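Local structure of phenazine-1-carboxylate N-methyltransferase (Pseudomonas aeruginosa, 2IP2) at residues E56-H59 with R60-L64; Y133-L136 with K137-P140; L155-H158 with E159-R162; G223-M226 with L227-V230. The protein transfers a methyl group from S-adenosyl-L-methionine to phenazine-1-carboxylate, giving 5-methylphenazine-1-carboxylate on the way to pyocyanin. One frame throughout, in Å; residues are numbered along the deposited sequence. Where two conformers were deposited one is given.

From the N terminus, the chain first meets contact 1, a turn-to-turn contact inside helix 55-67 of the dimerisation domain, with arginines reaching the second subunit. The other three lie in the methyltransferase domain. Contact 2 ends helix 132-138 just before helix 140-150 begins, and contact 3 joins successive turns of the kinked helix 154-163, beside helix 180-188. Contact 4 closes a tight turn after strand 219-223, an outer strand of the mixed sheet, and packs on helix 248-261. All four are local and in series, so none nests in or crosses another. Contacts 1 and 4 are farthest apart, their centres about 54 Å from each other.

Contact 1 (E56-H59 with R60-L64); sequences ERIH and RLMRL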
loop_
_atom_site.group_PDB
_atom_site.type_symbol
_atom_site.label_atom_id
_atom_site.label_comp_id
_atom_site.label_asym_id
_atom_site.label_seq_id
_atom_site.Cartn_x
_atom_site.Cartn_y
_atom_site.Cartn_z
ATOM N N GLU A 56 3.250 16.383 18.487
ATOM C CA GLU A 56 3.106 16.807 17.088
ATOM C C GLU A 56 3.120 15.610 16.135
ATOM O O GLU A 56 2.292 15.540 15.221
ATOM C CB GLU A 56 4.175 17.817 16.714
ATOM C CG GLU A 56 3.767 18.543 15.427
ATOM C CD GLU A 56 4.961 19.088 14.610
ATOM O OE1 GLU A 56 4.759 19.442 13.420
ATOM O OE2 GLU A 56 6.093 19.129 15.148
ATOM N N ARG A 57 4.008 14.649 16.387
ATOM C CA ARG A 57 4.088 13.471 15.502
ATOM C C ARG A 57 2.903 12.589 15.692
ATOM O O ARG A 57 2.358 12.065 14.732
ATOM C CB ARG A 57 5.398 12.691 15.709
ATOM C CG ARG A 57 6.578 13.567 15.310
ATOM C CD ARG A 57 7.902 12.745 15.261
ATOM N NE ARG A 57 8.448 12.315 16.555
ATOM C CZ ARG A 57 9.122 13.106 17.394
ATOM N NH1 ARG A 57 9.362 14.370 17.060
ATOM N NH2 ARG A 57 9.597 12.617 18.540
ATOM N N ILE A 58 2.480 12.402 16.949
ATOM C CA ILE A 58 1.253 11.660 17.171
ATOM C C ILE A 58 0.068 12.298 16.499
ATOM O O ILE A 58 -0.767 11.600 15.872
ATOM C CB ILE A 58 0.944 11.372 18.692
ATOM C CG1 ILE A 58 2.078 10.514 19.269
ATOM C CG2 ILE A 58 -0.492 10.715 18.847
ATOM C CD1 ILE A 58 2.238 9.034 18.750
ATOM N N HIS A 59 -0.001 13.607 16.602
ATOM C CA HIS A 59 -1.063 14.349 15.967
ATOM C C HIS A 59 -1.128 14.060 14.476
ATOM O O HIS A 59 -2.244 13.844 13.901
ATOM C CB HIS A 59 -0.913 15.863 16.167
ATOM C CG HIS A 59 -2.061 16.635 15.578
ATOM N ND1 HIS A 59 -3.316 16.642 16.158
ATOM C CD2 HIS A 59 -2.165 17.370 14.444
ATOM C CE1 HIS A 59 -4.137 17.371 15.414
ATOM N NE2 HIS A 59 -3.467 17.818 14.365
ATOM N N ARG A 60 0.036 14.077 13.818
ATOM C CA ARG A 60 0.044 13.903 12.363
ATOM C C ARG A 60 -0.289 12.470 11.949
ATOM O O ARG A 60 -0.982 12.209 10.925
ATOM C CB ARG A 60 1.386 14.331 11.820
ATOM C CG ARG A 60 1.579 15.880 11.972
ATOM C CD ARG A 60 3.020 16.253 11.871
ATOM N NE ARG A 60 3.444 16.235 10.461
ATOM C CZ ARG A 60 4.636 16.598 10.016
ATOM N NH1 ARG A 60 5.633 16.906 10.858
ATOM N NH2 ARG A 60 4.866 16.602 8.699
ATOM N N LEU A 61 0.232 11.525 12.721
ATOM C CA LEU A 61 -0.141 10.130 12.482
ATOM C C LEU A 61 -1.644 9.936 12.659
ATOM O O LEU A 61 -2.306 9.297 11.840
ATOM C CB LEU A 61 0.687 9.176 13.395
ATOM C CG LEU A 61 0.334 7.651 13.322
ATOM C CD1 LEU A 61 0.620 7.110 11.935
ATOM C CD2 LEU A 61 1.251 6.970 14.366
ATOM N N MET A 62 -2.188 10.427 13.792
ATOM C CA MET A 62 -3.596 10.181 14.106
ATOM C C MET A 62 -4.509 10.906 13.084
ATOM O O MET A 62 -5.521 10.343 12.713
ATOM C CB MET A 62 -3.935 10.617 15.548
ATOM C CG MET A 62 -3.266 9.752 16.677
ATOM S SD MET A 62 -3.876 8.056 16.605
ATOM C CE MET A 62 -5.667 8.246 16.751
ATOM N N ARG A 63 -4.159 12.138 12.679
ATOM C CA ARG A 63 -4.881 12.871 11.646
ATOM C C ARG A 63 -5.045 12.009 10.372
ATOM O O ARG A 63 -6.150 11.910 9.802
ATOM C CB ARG A 63 -4.084 14.122 11.271
ATOM C CG ARG A 63 -4.795 15.078 10.429
ATOM C CD ARG A 63 -4.159 16.464 10.706
ATOM N NE ARG A 63 -2.783 16.558 10.225
ATOM C CZ ARG A 63 -2.193 17.722 10.046
ATOM N NH1 ARG A 63 -2.885 18.830 10.342
ATOM N NH2 ARG A 63 -0.967 17.798 9.555
ATOM N N LEU A 64 -3.936 11.395 9.958
ATOM C CA LEU A 64 -3.921 10.485 8.819
ATOM C C LEU A 64 -4.850 9.276 9.025
ATOM O O LEU A 64 -5.682 8.951 8.167
ATOM C CB LEU A 64 -2.468 10.012 8.589
ATOM C CG LEU A 64 -2.218 9.150 7.358
ATOM C CD1 LEU A 64 -0.761 9.292 6.959
ATOM C CD2 LEU A 64 -2.580 7.672 7.635
#
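Glu56 and Arg60, Ile58 and Met62, and His59 and Arg63 are neighbours one turn apart on helix 55-67, an alpha-helix of the helix-turn-helix-like dimerisation domain. Four successive i to i+4 backbone bonds hold the turns together. The bond from Arg60 N to Glu56 O is 3.0 Å long and the most bent of the four, while Met62 N gives a nearly straight one of 2.8 Å to Ile58 O.

Among the charged groups, Glu56 and Arg60 run side by side in the same direction, their carboxylate and guanidinium planes 21° apart. OE1 of Glu56 is 3.7 Å from NH1 of Arg60, a long salt bridge and therefore a loose one. The firmer partners of the arginines belong to the second subunit: Arg60 meets Asp288 and the carbonyl of Gly297 there, Arg63 shares that Asp288, and Arg57 reaches the carbonyls of Leu117 and Leu118. This face of the helix thus serves the homodimer.

Apolar packing occupies another face. CG2 of Ile58 touches CG of Met62 at 3.7 Å; Ile58 also packs on helix 44-51, and Met62 on Leu33 and Ile37.

The imidazole of His59, whose ND1 is bonded to Asp44, has CG anti to the backbone N (chi1 -177°), which swings the ring forward along the helix toward Arg63. Ring and guanidinium planes are 57° apart, so this is no parallel stack: His59 CD2 stands 4.1 Å above one face of the Arg63 guanidinium, displaced toward its rim.

Contact 2 (Y133-L136 with K137-P140); sequences YSYL and KRCP
Tyr135 and Cys139 meet in a sulfur-aromatic contact at the C-terminal end of helix 132-138, where the chain turns into helix 140-150. Cys139 is the first residue to leave helical backbone angles and also takes the N-cap position of the next helix, so this single residue joins the two.

The backbone bonds carry the helix to its end. Lys137 N reaches Tyr133 O at 3.1 Å and Arg138 N reaches Ser134 O at 2.9 Å. The last, from Cys139 N to Tyr135 O, is also 2.9 Å, and like the one before it is clearly bent.

Among the polar side chains, Ser134 bonds Asp131 and Arg138 pairs with Glu130, both just upstream, whereas Tyr135 OH reaches back to Glu105. The guanidinium of Arg138 also comes up to the Tyr135 ring, its plane turned 69° from that of the ring and NH2 4.0 Å from CD1 of Tyr135.

Around the aromatic ring, Phe124 packs edge-to-face on Tyr135, and Ala142 and Arg145 of helix 140-150 touch it. With CG anti to the backbone N (chi1 175°), the ring is carried forward to the sulfur. SG of Cys139 lies 4.4 Å from the Tyr135 ring centroid, 30° off the ring normal, and its closest ring atom is CE1 at 4.0 Å.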
loop_
_atom_site.group_PDB
_atom_site.type_symbol
_atom_site.label_atom_id
_atom_site.label_comp_id
_atom_site.label_asym_id
_atom_site.label_seq_id
_atom_site.Cartn_x
_atom_site.Cartn_y
_atom_site.Cartn_z
ATOM N N TYR A 133 8.860 -22.064 5.001
ATOM C CA TYR A 133 8.517 -23.129 5.959
ATOM C C TYR A 133 9.737 -23.687 6.678
ATOM O O TYR A 133 9.617 -24.059 7.841
ATOM C CB TYR A 133 7.685 -24.267 5.344
ATOM C CG TYR A 133 6.309 -23.766 5.012
ATOM C CD1 TYR A 133 5.453 -23.330 6.031
ATOM C CD2 TYR A 133 5.882 -23.656 3.667
ATOM C CE1 TYR A 133 4.175 -22.813 5.735
ATOM C CE2 TYR A 133 4.619 -23.145 3.357
ATOM C CZ TYR A 133 3.774 -22.728 4.396
ATOM O OH TYR A 133 2.514 -22.225 4.087
ATOM N N SER A 134 10.894 -23.679 6.029
ATOM C CA SER A 134 12.145 -24.055 6.756
ATOM C C SER A 134 12.425 -23.066 7.876
ATOM O O SER A 134 12.754 -23.492 9.003
ATOM C CB SER A 134 13.353 -24.140 5.841
ATOM O OG SER A 134 13.138 -25.135 4.876
ATOM N N TYR A 135 12.298 -21.763 7.557
ATOM C CA TYR A 135 12.406 -20.651 8.550
ATOM C C TYR A 135 11.467 -20.793 9.740
ATOM O O TYR A 135 11.904 -20.580 10.876
ATOM C CB TYR A 135 12.161 -19.286 7.849
ATOM C CG TYR A 135 12.121 -18.052 8.708
ATOM C CD1 TYR A 135 13.285 -17.408 9.096
ATOM C CD2 TYR A 135 10.892 -17.492 9.098
ATOM C CE1 TYR A 135 13.240 -16.234 9.900
ATOM C CE2 TYR A 135 10.839 -16.335 9.884
ATOM C CZ TYR A 135 12.008 -15.738 10.295
ATOM O OH TYR A 135 11.955 -14.596 11.063
ATOM N N LEU A 136 10.182 -21.072 9.490
ATOM C CA LEU A 136 9.181 -21.251 10.560
ATOM C C LEU A 136 9.496 -22.447 11.476
ATOM O O LEU A 136 9.391 -22.322 12.699
ATOM C CB LEU A 136 7.759 -21.427 9.998
ATOM C CG LEU A 136 7.178 -20.192 9.297
ATOM C CD1 LEU A 136 5.724 -20.581 8.998
ATOM C CD2 LEU A 136 7.243 -18.930 10.101
ATOM N N LYS A 137 9.888 -23.558 10.862
ATOM C CA LYS A 137 10.200 -24.782 11.621
ATOM C C LYS A 137 11.489 -24.560 12.416
ATOM O O LYS A 137 11.602 -25.034 13.544
ATOM C CB LYS A 137 10.370 -25.981 10.688
ATOM C CG LYS A 137 9.628 -27.274 11.138
ATOM C CD LYS A 137 9.805 -28.422 10.130
ATOM C CE LYS A 137 8.789 -29.574 10.386
ATOM N NZ LYS A 137 9.180 -30.899 9.738
ATOM N N ARG A 138 12.439 -23.830 11.847
ATOM C CA ARG A 138 13.713 -23.579 12.543
ATOM C C ARG A 138 13.593 -22.566 13.675
ATOM O O ARG A 138 14.215 -22.733 14.749
ATOM C CB ARG A 138 14.794 -23.160 11.561
ATOM C CG ARG A 138 16.139 -22.879 12.213
ATOM C CD ARG A 138 17.134 -22.331 11.224
ATOM N NE ARG A 138 16.777 -21.010 10.733
ATOM C CZ ARG A 138 16.961 -19.869 11.404
ATOM N NH1 ARG A 138 17.499 -19.868 12.635
ATOM N NH2 ARG A 138 16.594 -18.710 10.845
ATOM N N CYS A 139 12.804 -21.515 13.449
ATOM C CA CYS A 139 12.768 -20.398 14.376
ATOM C C CYS A 139 11.454 -20.479 15.112
ATOM O O CYS A 139 10.416 -20.003 14.619
ATOM C CB CYS A 139 12.833 -19.057 13.654
ATOM S SG CYS A 139 14.340 -18.749 12.780
ATOM N N PRO A 140 11.479 -21.088 16.311
ATOM C CA PRO A 140 10.234 -21.267 17.039
ATOM C C PRO A 140 9.422 -19.971 17.283
ATOM O O PRO A 140 8.201 -20.011 17.204
ATOM C CB PRO A 140 10.705 -21.902 18.361
ATOM C CG PRO A 140 11.963 -22.667 17.957
ATOM C CD PRO A 140 12.634 -21.653 17.038
#

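Contact 3 (L155-H158 with E159-R162); sequences LAFH and EIPR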
loop_
_atom_site.group_PDB
_atom_site.type_symbol
_atom_site.label_atom_id
_atom_site.label_comp_id
_atom_site.label_asym_id
_atom_site.label_seq_id
_atom_site.Cartn_x
_atom_site.Cartn_y
_atom_site.Cartn_z
ATOM N N LEU A 155 -11.819 -15.970 11.091
ATOM C CA LEU A 155 -13.033 -15.327 10.583
ATOM C C LEU A 155 -13.798 -16.286 9.663
ATOM O O LEU A 155 -15.026 -16.404 9.756
ATOM C CB LEU A 155 -12.717 -14.009 9.851
ATOM C CG LEU A 155 -12.881 -12.684 10.605
ATOM C CD1 LEU A 155 -11.794 -12.454 11.651
ATOM C CD2 LEU A 155 -12.944 -11.496 9.646
ATOM N N ALA A 156 -13.079 -16.964 8.780
ATOM C CA ALA A 156 -13.725 -17.851 7.822
ATOM C C ALA A 156 -14.173 -19.120 8.550
ATOM O O ALA A 156 -15.312 -19.581 8.358
ATOM C CB ALA A 156 -12.796 -18.187 6.680
ATOM N N PHE A 157 -13.287 -19.658 9.391
ATOM C CA PHE A 157 -13.568 -20.906 10.122
ATOM C C PHE A 157 -14.818 -20.797 10.990
ATOM O O PHE A 157 -15.503 -21.785 11.149
ATOM C CB PHE A 157 -12.394 -21.325 11.022
ATOM C CG PHE A 157 -11.168 -21.845 10.267
ATOM C CD1 PHE A 157 -11.210 -22.148 8.899
ATOM C CD2 PHE A 157 -9.960 -22.018 10.953
ATOM C CE1 PHE A 157 -10.047 -22.636 8.225
ATOM C CE2 PHE A 157 -8.815 -22.500 10.296
ATOM C CZ PHE A 157 -8.859 -22.801 8.926
ATOM N N HIS A 158 -15.076 -19.628 11.592
ATOM C CA HIS A 158 -16.221 -19.473 12.476
ATOM C C HIS A 158 -17.523 -19.493 11.701
ATOM O O HIS A 158 -18.576 -19.837 12.273
ATOM C CB HIS A 158 -16.134 -18.200 13.339
ATOM C CG HIS A 158 -15.061 -18.254 14.388
ATOM N ND1 HIS A 158 -14.908 -19.321 15.249
ATOM C CD2 HIS A 158 -14.092 -17.368 14.719
ATOM C CE1 HIS A 158 -13.895 -19.092 16.064
ATOM N NE2 HIS A 158 -13.373 -17.918 15.755
ATOM N N GLU A 159 -17.466 -19.118 10.418
ATOM C CA GLU A 159 -18.645 -19.247 9.525
ATOM C C GLU A 159 -18.977 -20.677 9.191
ATOM O O GLU A 159 -20.135 -20.973 8.942
ATOM C CB GLU A 159 -18.493 -18.509 8.199
ATOM C CG GLU A 159 -18.957 -17.044 8.236
ATOM C CD GLU A 159 -20.409 -16.875 8.659
ATOM O OE1 GLU A 159 -21.367 -17.247 7.907
ATOM O OE2 GLU A 159 -20.584 -16.363 9.779
ATOM N N ILE A 160 -17.983 -21.556 9.166
ATOM C CA ILE A 160 -18.225 -22.929 8.695
ATOM C C ILE A 160 -19.359 -23.672 9.458
ATOM O O ILE A 160 -20.331 -24.163 8.837
ATOM C CB ILE A 160 -16.894 -23.735 8.550
ATOM C CG1 ILE A 160 -16.173 -23.240 7.294
ATOM C CG2 ILE A 160 -17.144 -25.241 8.385
ATOM C CD1 ILE A 160 -14.766 -23.671 7.209
ATOM N N PRO A 161 -19.265 -23.748 10.799
ATOM C CA PRO A 161 -20.344 -24.425 11.534
ATOM C C PRO A 161 -21.672 -23.658 11.557
ATOM O O PRO A 161 -22.664 -24.202 12.088
ATOM C CB PRO A 161 -19.786 -24.535 12.945
ATOM C CG PRO A 161 -18.833 -23.345 13.048
ATOM C CD PRO A 161 -18.194 -23.274 11.702
ATOM N N ARG A 162 -21.685 -22.412 11.059
ATOM C CA ARG A 162 -22.947 -21.677 10.823
ATOM C C ARG A 162 -23.544 -22.069 9.473
ATOM O O ARG A 162 -24.758 -22.018 9.308
ATOM C CB ARG A 162 -22.771 -20.147 10.864
ATOM C CG ARG A 162 -22.298 -19.562 12.212
ATOM C CD ARG A 162 -22.188 -18.010 12.205
ATOM N NE ARG A 162 -21.362 -17.521 13.323
ATOM C CZ ARG A 162 -20.186 -16.884 13.197
ATOM N NH1 ARG A 162 -19.680 -16.604 11.994
ATOM N NH2 ARG A 162 -19.505 -16.511 14.284
#
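His158, Glu159 and Phe157 carry most of this contact, in which the helical turn 155-158 meets 159-162 of the kinked helix 154-163. The carbonyl of His158 lies over one face of the Arg162 guanidinium. The oxygen stands 3.4 Å above that plane, offset toward the rim, and its angle to NH1 is too poor for a hydrogen bond. The aliphatic CB of His158 also comes within 3.9 Å of Arg162 NH2.

Glu159 holds the same guanidinium by its edge: its carboxyl carbon lies in the guanidinium plane, and within 159-162, OE2 of Glu159 is paired with NH1 of Arg162 as a salt bridge, modelled so short that its exact length is doubtful. The glutamate reaches it by bending at chi2 (-58°), whereas the arginine runs extended from CG to NE. The carbonyl of His158 and the carboxylate of Glu159 thus approach NH1 from different directions.

Pro161 has no N-H, and Arg162 N makes a weak bond to Glu159 O and none to His158 O; the helix is kinked here. Pro161 CD sits only 3.1 Å from Phe157 O. The bonds before it are irregular: Glu159 N reaches Ala156 O weakly, and Ile160 N approaches Phe157 O at 3.2 Å from above the carbonyl plane.

Phe157 CD1 touches Ile160 CD1 at 4.2 Å, and its ring packs on Arg241, a predicted S-adenosyl-L-methionine-binding residue. Phe157 and His158 both rest on Ala184 of helix 180-188, with Ile160 on Leu181 and Pro161 on Ala188, so the kinked helix lies against that helix, which follows strand 170-174 of the central sheet.

Contact 4 (G223-M226 with L227-V230); sequences GGDM and LQEV
Asp225 and Leu227 cross at an angle, the carboxylate lying against the leucine's backbone N and CB. OD1 of Asp225 accepts the N-H of Leu227 at 2.7 Å, and the donor comes from well above the carboxylate plane, 54° out of it. Holding CG anti to the backbone N (chi1 165°) turns the carboxylate toward the residues that follow. Its other oxygen, OD2, has a weak, long ion pair with Arg199.

Met226 and Leu227 instead lie side by side, pointing the same way, with CG of Met226 4.0 Å from CD1 of Leu227. Both rest on Leu254 of helix 248-261, and Met226 also touches Leu197.

The side-chain bond from OD1 to the N-H two residues on is an Asx turn, set in the loop that follows strand 219-223 of the Rossmann-like methyltransferase domain. Asp225 O takes two donors: Glu229 N at 3.0 Å, nearly in line with the carbonyl, and Gln228 N, also at 3.0 Å, from above the carbonyl plane. Farther round the turn, the alpha carbon of Met226 points its hydrogen at Glu229 O, the C-to-O distance 3.4 Å. CG1 of Val230 lies 4.3 Å from CB of Met226.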
loop_
_atom_site.group_PDB
_atom_site.type_symbol
_atom_site.label_atom_id
_atom_site.label_comp_id
_atom_site.label_asym_id
_atom_site.label_seq_id
_atom_site.Cartn_x
_atom_site.Cartn_y
_atom_site.Cartn_z
ATOM N N GLY A 223 -2.080 -39.736 14.005
ATOM C CA GLY A 223 -0.879 -39.483 13.210
ATOM C C GLY A 223 -0.936 -40.462 12.049
ATOM O O GLY A 223 -1.198 -41.648 12.252
ATOM N N GLY A 224 -0.716 -39.981 10.840
ATOM C CA GLY A 224 -0.807 -40.856 9.699
ATOM C C GLY A 224 -0.653 -40.047 8.446
ATOM O O GLY A 224 -0.627 -38.810 8.495
ATOM N N ASP A 225 -0.552 -40.734 7.313
ATOM C CA ASP A 225 -0.381 -40.031 6.050
ATOM C C ASP A 225 -1.706 -40.113 5.333
ATOM O O ASP A 225 -2.196 -41.201 5.025
ATOM C CB ASP A 225 0.787 -40.640 5.237
ATOM C CG ASP A 225 0.796 -40.210 3.750
ATOM O OD1 ASP A 225 0.057 -39.283 3.326
ATOM O OD2 ASP A 225 1.569 -40.851 2.988
ATOM N N MET A 226 -2.286 -38.938 5.085
ATOM C CA MET A 226 -3.609 -38.839 4.485
ATOM C C MET A 226 -3.653 -39.421 3.075
ATOM O O MET A 226 -4.727 -39.713 2.552
ATOM C CB MET A 226 -4.013 -37.369 4.416
ATOM C CG MET A 226 -3.039 -36.496 3.676
ATOM S SD MET A 226 -3.570 -34.745 3.633
ATOM C CE MET A 226 -2.154 -34.051 2.750
ATOM N N LEU A 227 -2.491 -39.544 2.447
ATOM C CA LEU A 227 -2.399 -40.045 1.088
ATOM C C LEU A 227 -2.503 -41.569 1.066
ATOM O O LEU A 227 -2.880 -42.149 0.033
ATOM C CB LEU A 227 -1.107 -39.558 0.432
ATOM C CG LEU A 227 -1.151 -38.288 -0.435
ATOM C CD1 LEU A 227 -2.256 -37.284 -0.115
ATOM C CD2 LEU A 227 0.247 -37.629 -0.531
ATOM N N GLN A 228 -2.202 -42.208 2.206
ATOM C CA GLN A 228 -2.466 -43.648 2.340
ATOM C C GLN A 228 -3.786 -44.008 3.005
ATOM O O GLN A 228 -4.494 -44.922 2.583
ATOM C CB GLN A 228 -1.235 -44.568 2.490
ATOM C CG GLN A 228 -0.060 -44.316 1.444
ATOM C CD GLN A 228 -0.435 -44.520 -0.005
ATOM O OE1 GLN A 228 -0.966 -45.582 -0.382
ATOM N NE2 GLN A 228 -0.134 -43.517 -0.846
ATOM N N GLU A 229 -4.165 -43.226 4.015
ATOM C CA GLU A 229 -5.318 -43.556 4.844
ATOM C C GLU A 229 -5.936 -42.335 5.515
ATOM O O GLU A 229 -5.208 -41.447 5.951
ATOM C CB GLU A 229 -4.906 -44.595 5.894
ATOM C CG GLU A 229 -5.997 -45.552 6.312
ATOM C CD GLU A 229 -5.486 -46.636 7.279
ATOM O OE1 GLU A 229 -4.699 -46.309 8.203
ATOM O OE2 GLU A 229 -5.894 -47.809 7.123
ATOM N N VAL A 230 -7.267 -42.310 5.629
ATOM C CA VAL A 230 -7.941 -41.336 6.520
ATOM C C VAL A 230 -8.932 -42.025 7.460
ATOM O O VAL A 230 -9.437 -43.072 7.109
ATOM C CB VAL A 230 -8.697 -40.206 5.758
ATOM C CG1 VAL A 230 -7.738 -39.399 4.846
ATOM C CG2 VAL A 230 -9.922 -40.751 5.005
#